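Local coordinates for protein thymidylate synthase thyX (Helicobacter pylori, PDB 3N3Y) that probably catalyses the FAD-dependent reductive methylation of dUMP to dTMP, with methylenetetrahydrofolate as methyl donor and NADPH as reductant, at residues M9-H15 and Y65-G71; A136-L140 and A157-Y162. One frame throughout, in Å; residues are numbered along the deposited sequence.

Contact 1. Residues M9-H15 and Y65-G71. With UMP (2'-deoxyuridine 5'-monophosphate), chain E.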
loop_
_atom_site.group_PDB
_atom_site.type_symbol
_atom_site.label_atom_id
_atom_site.label_comp_id
_atom_site.label_asym_id
_atom_site.label_seq_id
_atom_site.Cartn_x
_atom_site.Cartn_y
_atom_site.Cartn_z
ATOM N N MET A 9 -15.064 -23.461 8.536
ATOM C CA MET A 9 -15.320 -22.043 8.818
ATOM C C MET A 9 -16.309 -21.465 7.790
ATOM O O MET A 9 -16.298 -21.862 6.632
ATOM C CB MET A 9 -14.017 -21.218 8.923
ATOM C CG MET A 9 -13.546 -20.512 7.660
ATOM S SD MET A 9 -12.543 -21.538 6.553
ATOM C CE MET A 9 -11.030 -21.742 7.495
ATOM N N GLU A 10 -17.179 -20.563 8.236
ATOM C CA GLU A 10 -18.233 -20.000 7.383
ATOM C C GLU A 10 -17.837 -18.671 6.712
ATOM O O GLU A 10 -17.547 -17.676 7.390
ATOM C CB GLU A 10 -19.532 -19.828 8.192
ATOM C CG GLU A 10 -20.089 -21.154 8.756
ATOM C CD GLU A 10 -21.056 -20.985 9.937
ATOM O OE1 GLU A 10 -21.375 -19.834 10.320
ATOM O OE2 GLU A 10 -21.497 -22.023 10.487
ATOM N N VAL A 11 -17.829 -18.662 5.381
ATOM C CA VAL A 11 -17.546 -17.452 4.610
ATOM C C VAL A 11 -18.729 -16.999 3.756
ATOM O O VAL A 11 -19.204 -17.748 2.906
ATOM C CB VAL A 11 -16.373 -17.656 3.657
ATOM C CG1 VAL A 11 -16.087 -16.365 2.917
ATOM C CG2 VAL A 11 -15.155 -18.114 4.401
ATOM N N ILE A 12 -19.180 -15.764 3.976
ATOM C CA ILE A 12 -20.226 -15.136 3.171
ATOM C C ILE A 12 -19.654 -13.975 2.364
ATOM O O ILE A 12 -18.939 -13.125 2.907
ATOM C CB ILE A 12 -21.348 -14.517 4.049
ATOM C CG1 ILE A 12 -21.882 -15.515 5.075
ATOM C CG2 ILE A 12 -22.484 -14.006 3.167
ATOM C CD1 ILE A 12 -22.530 -16.716 4.460
ATOM N N CYS A 13 -19.968 -13.923 1.076
ATOM C CA CYS A 13 -19.708 -12.711 0.307
ATOM C C CYS A 13 -20.929 -11.808 0.392
ATOM O O CYS A 13 -21.976 -12.134 -0.159
ATOM C CB CYS A 13 -19.376 -13.024 -1.145
ATOM S SG CYS A 13 -18.983 -11.535 -2.113
ATOM N N LYS A 14 -20.798 -10.685 1.096
ATOM C CA LYS A 14 -21.930 -9.822 1.387
ATOM C C LYS A 14 -22.152 -8.750 0.308
ATOM O O LYS A 14 -23.256 -8.241 0.134
ATOM C CB LYS A 14 -21.737 -9.162 2.755
ATOM C CG LYS A 14 -21.239 -10.119 3.811
ATOM C CD LYS A 14 -21.425 -9.538 5.190
ATOM C CE LYS A 14 -20.635 -8.248 5.355
ATOM N NZ LYS A 14 -20.622 -7.823 6.790
ATOM N N HIS A 15 -21.097 -8.388 -0.402
ATOM C CA HIS A 15 -21.246 -7.451 -1.497
ATOM C C HIS A 15 -20.097 -7.577 -2.454
ATOM O O HIS A 15 -18.975 -7.867 -2.053
ATOM C CB HIS A 15 -21.354 -6.008 -1.000
ATOM C CG HIS A 15 -21.831 -5.065 -2.054
ATOM N ND1 HIS A 15 -23.168 -4.897 -2.343
ATOM C CD2 HIS A 15 -21.152 -4.283 -2.930
ATOM C CE1 HIS A 15 -23.294 -4.029 -3.332
ATOM N NE2 HIS A 15 -22.087 -3.647 -3.709
ATOM N N TYR A 65 -14.482 -7.023 -3.096
ATOM C CA TYR A 65 -15.358 -7.999 -2.433
ATOM C C TYR A 65 -15.404 -7.813 -0.925
ATOM O O TYR A 65 -14.363 -7.772 -0.277
ATOM C CB TYR A 65 -14.875 -9.402 -2.731
ATOM C CG TYR A 65 -14.788 -9.680 -4.201
ATOM C CD1 TYR A 65 -15.919 -10.069 -4.927
ATOM C CD2 TYR A 65 -13.589 -9.545 -4.873
ATOM C CE1 TYR A 65 -15.840 -10.338 -6.280
ATOM C CE2 TYR A 65 -13.498 -9.801 -6.229
ATOM C CZ TYR A 65 -14.626 -10.188 -6.928
ATOM O OH TYR A 65 -14.521 -10.436 -8.271
ATOM N N ASN A 66 -16.609 -7.689 -0.383
ATOM C CA ASN A 66 -16.824 -7.660 1.059
ATOM C C ASN A 66 -17.279 -9.013 1.611
ATOM O O ASN A 66 -18.399 -9.448 1.359
ATOM C CB ASN A 66 -17.865 -6.607 1.416
ATOM C CG ASN A 66 -17.617 -5.289 0.722
ATOM O OD1 ASN A 66 -18.204 -5.006 -0.323
ATOM N ND2 ASN A 66 -16.733 -4.471 1.295
ATOM N N PHE A 67 -16.418 -9.651 2.393
ATOM C CA PHE A 67 -16.716 -10.949 2.981
ATOM C C PHE A 67 -16.989 -10.889 4.466
ATOM O O PHE A 67 -16.635 -9.932 5.155
ATOM C CB PHE A 67 -15.553 -11.912 2.810
ATOM C CG PHE A 67 -15.208 -12.216 1.387
ATOM C CD1 PHE A 67 -15.860 -13.231 0.706
ATOM C CD2 PHE A 67 -14.191 -11.522 0.742
ATOM C CE1 PHE A 67 -15.521 -13.538 -0.587
ATOM C CE2 PHE A 67 -13.848 -11.823 -0.561
ATOM C CZ PHE A 67 -14.518 -12.833 -1.230
ATOM N N GLU A 68 -17.611 -11.954 4.954
ATOM C CA GLU A 68 -17.709 -12.189 6.377
ATOM C C GLU A 68 -17.081 -13.554 6.636
ATOM O O GLU A 68 -17.362 -14.507 5.921
ATOM C CB GLU A 68 -19.168 -12.150 6.817
ATOM C CG GLU A 68 -19.366 -11.993 8.311
ATOM C CD GLU A 68 -20.729 -12.528 8.775
ATOM O OE1 GLU A 68 -21.747 -12.266 8.087
ATOM O OE2 GLU A 68 -20.777 -13.217 9.824
ATOM N N ILE A 69 -16.214 -13.641 7.641
ATOM C CA ILE A 69 -15.561 -14.901 7.984
ATOM C C ILE A 69 -15.816 -15.242 9.445
ATOM O O ILE A 69 -15.497 -14.448 10.336
ATOM C CB ILE A 69 -14.036 -14.848 7.731
ATOM C CG1 ILE A 69 -13.757 -14.400 6.290
ATOM C CG2 ILE A 69 -13.377 -16.203 8.066
ATOM C CD1 ILE A 69 -12.308 -13.983 6.011
ATOM N N LYS A 70 -16.411 -16.409 9.685
ATOM C CA LYS A 70 -16.696 -16.865 11.050
ATOM C C LYS A 70 -15.987 -18.182 11.338
ATOM O O LYS A 70 -15.943 -19.071 10.494
ATOM C CB LYS A 70 -18.203 -17.024 11.300
ATOM C CG LYS A 70 -19.057 -15.894 10.755
ATOM C CD LYS A 70 -20.306 -15.639 11.616
ATOM C CE LYS A 70 -21.216 -16.864 11.690
ATOM N NZ LYS A 70 -22.458 -16.636 12.496
ATOM N N GLY A 71 -15.408 -18.286 12.526
ATOM C CA GLY A 71 -14.821 -19.538 12.967
ATOM C C GLY A 71 -13.407 -19.803 12.486
ATOM O O GLY A 71 -12.981 -20.943 12.397
HETATM N N1 UMP E . -25.167 -8.063 -5.131
HETATM C C2 UMP E . -23.983 -7.348 -5.077
HETATM N N3 UMP E . -23.530 -6.675 -6.193
HETATM C C4 UMP E . -24.258 -6.729 -7.355
HETATM C C5 UMP E . -25.447 -7.445 -7.414
HETATM C C6 UMP E . -25.900 -8.116 -6.284
HETATM O O2 UMP E . -23.339 -7.306 -4.027
HETATM O O4 UMP E . -23.838 -6.138 -8.336
HETATM C "C1'" UMP E . -25.603 -8.760 -3.911
HETATM C "C2'" UMP E . -26.833 -8.118 -3.306
HETATM C "C3'" UMP E . -27.468 -9.300 -2.598
HETATM C "C4'" UMP E . -26.925 -10.553 -3.285
HETATM O "O3'" UMP E . -27.075 -9.282 -1.250
HETATM O "O4'" UMP E . -25.882 -10.127 -4.143
HETATM C "C5'" UMP E . -28.008 -11.235 -4.111
HETATM O "O5'" UMP E . -28.502 -10.322 -5.070
HETATM P P UMP E . -29.437 -10.801 -6.297
HETATM O OP1 UMP E . -29.480 -9.689 -7.319
HETATM O OP2 UMP E . -30.823 -11.034 -5.742
HETATM O OP3 UMP E . -28.873 -12.035 -6.900
#
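Asn66 and His15 meet at a classic beta bulge, where Lys14 and His15 both face Asn66. Asn66 O accepts Lys14 N at 2.7 Å, the donor lying almost in line with the C=O bond at 171°, and also takes a weak bond from His15 N at 3.4 Å. Asn66 N replies to His15 O at 2.9 Å. Both side chains leave the same face and run side by side, the ring and amide planes 46° apart, with Asn66 OD1 at the edge of the imidazole and 3.4 Å from His15 CB. One face of that ring carries UMP O2, offset toward the rim and 2.9 Å from His15 ND1. With CG anti to the backbone N (chi1 -166°), the imidazole lies alongside the Asn66 amide.

Beyond the bulge the strands 10-15 and 65-70 run antiparallel, with hydrogen-bonded pairs at Ile12-Glu68 and Glu10-Lys70; Glu68 N reaches Ile12 O at 2.7 Å. On the other face, Cys13 SG approaches the Phe67 ring obliquely, 4.8 Å from its centroid, while Val11 CG1 meets Phe67 CD1 at 3.8 Å. Strand 163-171 pairs with the far side of 65-71, and its Ser169 and His165 bind Asn66 ND2 and Glu68 OE2.

The second subunit reaches the bulge end: His15 NE2 bonds to its counterpart there, Lys14 NZ to Gln24 and Asn66 ND2 to His62 O of that chain. Val11 and Met9 of this edge strand pack instead on helix 189-201 of their own chain. The histidine pair implies that at least one of the two NE2 atoms carries a proton, and His15, next to the bulge, lies between the nucleotide and the subunit partner.

Contact 2. Residues A136-L140 and A157-Y162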
loop_
_atom_site.group_PDB
_atom_site.type_symbol
_atom_site.label_atom_id
_atom_site.label_comp_id
_atom_site.label_asym_id
_atom_site.label_seq_id
_atom_site.Cartn_x
_atom_site.Cartn_y
_atom_site.Cartn_z
ATOM N N ALA A 136 -6.508 -25.536 27.697
ATOM C CA ALA A 136 -6.127 -24.122 27.665
ATOM C C ALA A 136 -7.349 -23.229 27.762
ATOM O O ALA A 136 -7.324 -22.203 28.439
ATOM C CB ALA A 136 -5.330 -23.806 26.399
ATOM N N LEU A 137 -8.415 -23.626 27.077
ATOM C CA LEU A 137 -9.657 -22.872 27.088
ATOM C C LEU A 137 -10.253 -22.874 28.484
ATOM O O LEU A 137 -10.749 -21.852 28.955
ATOM C CB LEU A 137 -10.665 -23.444 26.076
ATOM C CG LEU A 137 -12.049 -22.777 26.045
ATOM C CD1 LEU A 137 -11.974 -21.378 25.454
ATOM C CD2 LEU A 137 -13.041 -23.605 25.264
ATOM N N GLU A 138 -10.195 -24.030 29.147
ATOM C CA GLU A 138 -10.681 -24.145 30.519
ATOM C C GLU A 138 -9.895 -23.236 31.478
ATOM O O GLU A 138 -10.492 -22.491 32.238
ATOM C CB GLU A 138 -10.690 -25.611 30.994
ATOM C CG GLU A 138 -11.187 -25.805 32.433
ATOM C CD GLU A 138 -12.655 -25.397 32.644
ATOM O OE1 GLU A 138 -13.396 -25.227 31.649
ATOM O OE2 GLU A 138 -13.069 -25.260 33.816
ATOM N N ASN A 139 -8.566 -23.278 31.430
ATOM C CA ASN A 139 -7.774 -22.330 32.222
ATOM C C ASN A 139 -8.135 -20.868 31.954
ATOM O O ASN A 139 -8.210 -20.064 32.890
ATOM C CB ASN A 139 -6.279 -22.561 32.040
ATOM C CG ASN A 139 -5.805 -23.814 32.755
ATOM O OD1 ASN A 139 -4.801 -24.431 32.388
ATOM N ND2 ASN A 139 -6.537 -24.201 33.771
ATOM N N LEU A 140 -8.361 -20.535 30.681
ATOM C CA LEU A 140 -8.767 -19.188 30.284
ATOM C C LEU A 140 -10.106 -18.837 30.922
ATOM O O LEU A 140 -10.288 -17.740 31.445
ATOM C CB LEU A 140 -8.894 -19.096 28.758
ATOM C CG LEU A 140 -9.193 -17.720 28.137
ATOM C CD1 LEU A 140 -8.112 -16.724 28.521
ATOM C CD2 LEU A 140 -9.345 -17.793 26.608
ATOM N N ALA A 157 -3.214 -16.121 28.121
ATOM C CA ALA A 157 -3.363 -17.558 28.317
ATOM C C ALA A 157 -4.153 -18.227 27.190
ATOM O O ALA A 157 -4.360 -19.421 27.202
ATOM C CB ALA A 157 -4.031 -17.829 29.650
ATOM N N MET A 158 -4.612 -17.450 26.225
ATOM C CA MET A 158 -5.490 -17.975 25.198
ATOM C C MET A 158 -4.730 -18.802 24.143
ATOM O O MET A 158 -3.662 -18.404 23.686
ATOM C CB MET A 158 -6.235 -16.809 24.558
ATOM C CG MET A 158 -7.096 -17.139 23.370
ATOM S SD MET A 158 -7.936 -15.643 22.815
ATOM C CE MET A 158 -6.532 -14.581 22.496
ATOM N N PRO A 159 -5.279 -19.965 23.755
ATOM C CA PRO A 159 -4.610 -20.773 22.734
ATOM C C PRO A 159 -4.863 -20.197 21.336
ATOM O O PRO A 159 -5.869 -19.516 21.112
ATOM C CB PRO A 159 -5.306 -22.123 22.873
ATOM C CG PRO A 159 -6.716 -21.741 23.156
ATOM C CD PRO A 159 -6.580 -20.546 24.128
ATOM N N GLU A 160 -3.967 -20.480 20.403
ATOM C CA GLU A 160 -4.124 -19.990 19.032
ATOM C C GLU A 160 -5.322 -20.594 18.300
ATOM O O GLU A 160 -5.773 -20.041 17.310
ATOM C CB GLU A 160 -2.853 -20.234 18.224
ATOM C CG GLU A 160 -1.627 -19.625 18.846
ATOM C CD GLU A 160 -1.063 -18.505 18.009
ATOM O OE1 GLU A 160 -0.933 -18.703 16.776
ATOM O OE2 GLU A 160 -0.741 -17.437 18.583
ATOM N N SER A 161 -5.844 -21.713 18.781
ATOM C CA SER A 161 -7.006 -22.301 18.142
ATOM C C SER A 161 -8.295 -21.564 18.493
ATOM O O SER A 161 -9.363 -21.916 18.014
ATOM C CB SER A 161 -7.128 -23.785 18.482
ATOM O OG SER A 161 -7.153 -23.972 19.880
ATOM N N TYR A 162 -8.197 -20.542 19.328
ATOM C CA TYR A 162 -9.372 -19.780 19.707
ATOM C C TYR A 162 -10.025 -19.123 18.483
ATOM O O TYR A 162 -9.347 -18.535 17.645
ATOM C CB TYR A 162 -9.004 -18.709 20.714
ATOM C CG TYR A 162 -10.199 -18.214 21.480
ATOM C CD1 TYR A 162 -10.933 -17.120 21.042
ATOM C CD2 TYR A 162 -10.609 -18.860 22.642
ATOM C CE1 TYR A 162 -12.045 -16.678 21.753
ATOM C CE2 TYR A 162 -11.712 -18.426 23.352
ATOM C CZ TYR A 162 -12.424 -17.342 22.907
ATOM O OH TYR A 162 -13.510 -16.924 23.637
HETATM O O HOH W 1 -4.962 -21.193 29.134
#
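The edge of the Tyr162 ring meets Leu137 CD1, which lies near the ring plane and 3.6 Å from Tyr162 CE2, the two side chains crossing at about a right angle. Leu140 CD2 comes obliquely to the same CE2 atom at 4.1 Å. With CG anti to the backbone N (chi1 -161°), the ring reaches back to helix 127-145, and its hydroxyl bonds to Glu99.

Leu140 CD2 also touches Met158 CB at 3.9 Å, these side chains lying alongside and pointing the same way. One helical turn earlier, Ala136 CB packs on the Pro159 ring, 3.9 Å from Pro159 CB. Pro159 opens a type I turn closed by Tyr162 N to Pro159 O, which carries the chain from loop to strand 163-171.

A water lies 2.7 Å from both Ala136 O and Ala157 O, within hydrogen-bonding reach of each, though it has more acceptors near it than protons; Ala136 O already accepts the helical bond from Leu140 N. The third subunit covers the loop, where its Arg74 forms a salt bridge with Glu160. Apolar packing therefore joins helix to loop, and the water probably eases the approach of the two carbonyl oxygens.

How the contacts relate
Contact 1 and contact 2 lie 25 Å apart between centres and do not touch, although their nearest atoms are about 7 Å from each other. They follow in series along the chain, and strand 163-171 connects them: it begins straight after the loop of contact 2 and pairs with strand 64-73 of contact 1. Each meets a different subunit, and both lie near bound dUMP. In contact 1, His15 belongs to one nucleotide pocket, and the side chain of Ile69 is about 12 Å from another bound UMP. In contact 2, the side chain of Met158 is about 5 Å from a bound UMP and about 12 Å from FAD, beside Arg74 and Ser93 of a dUMP site.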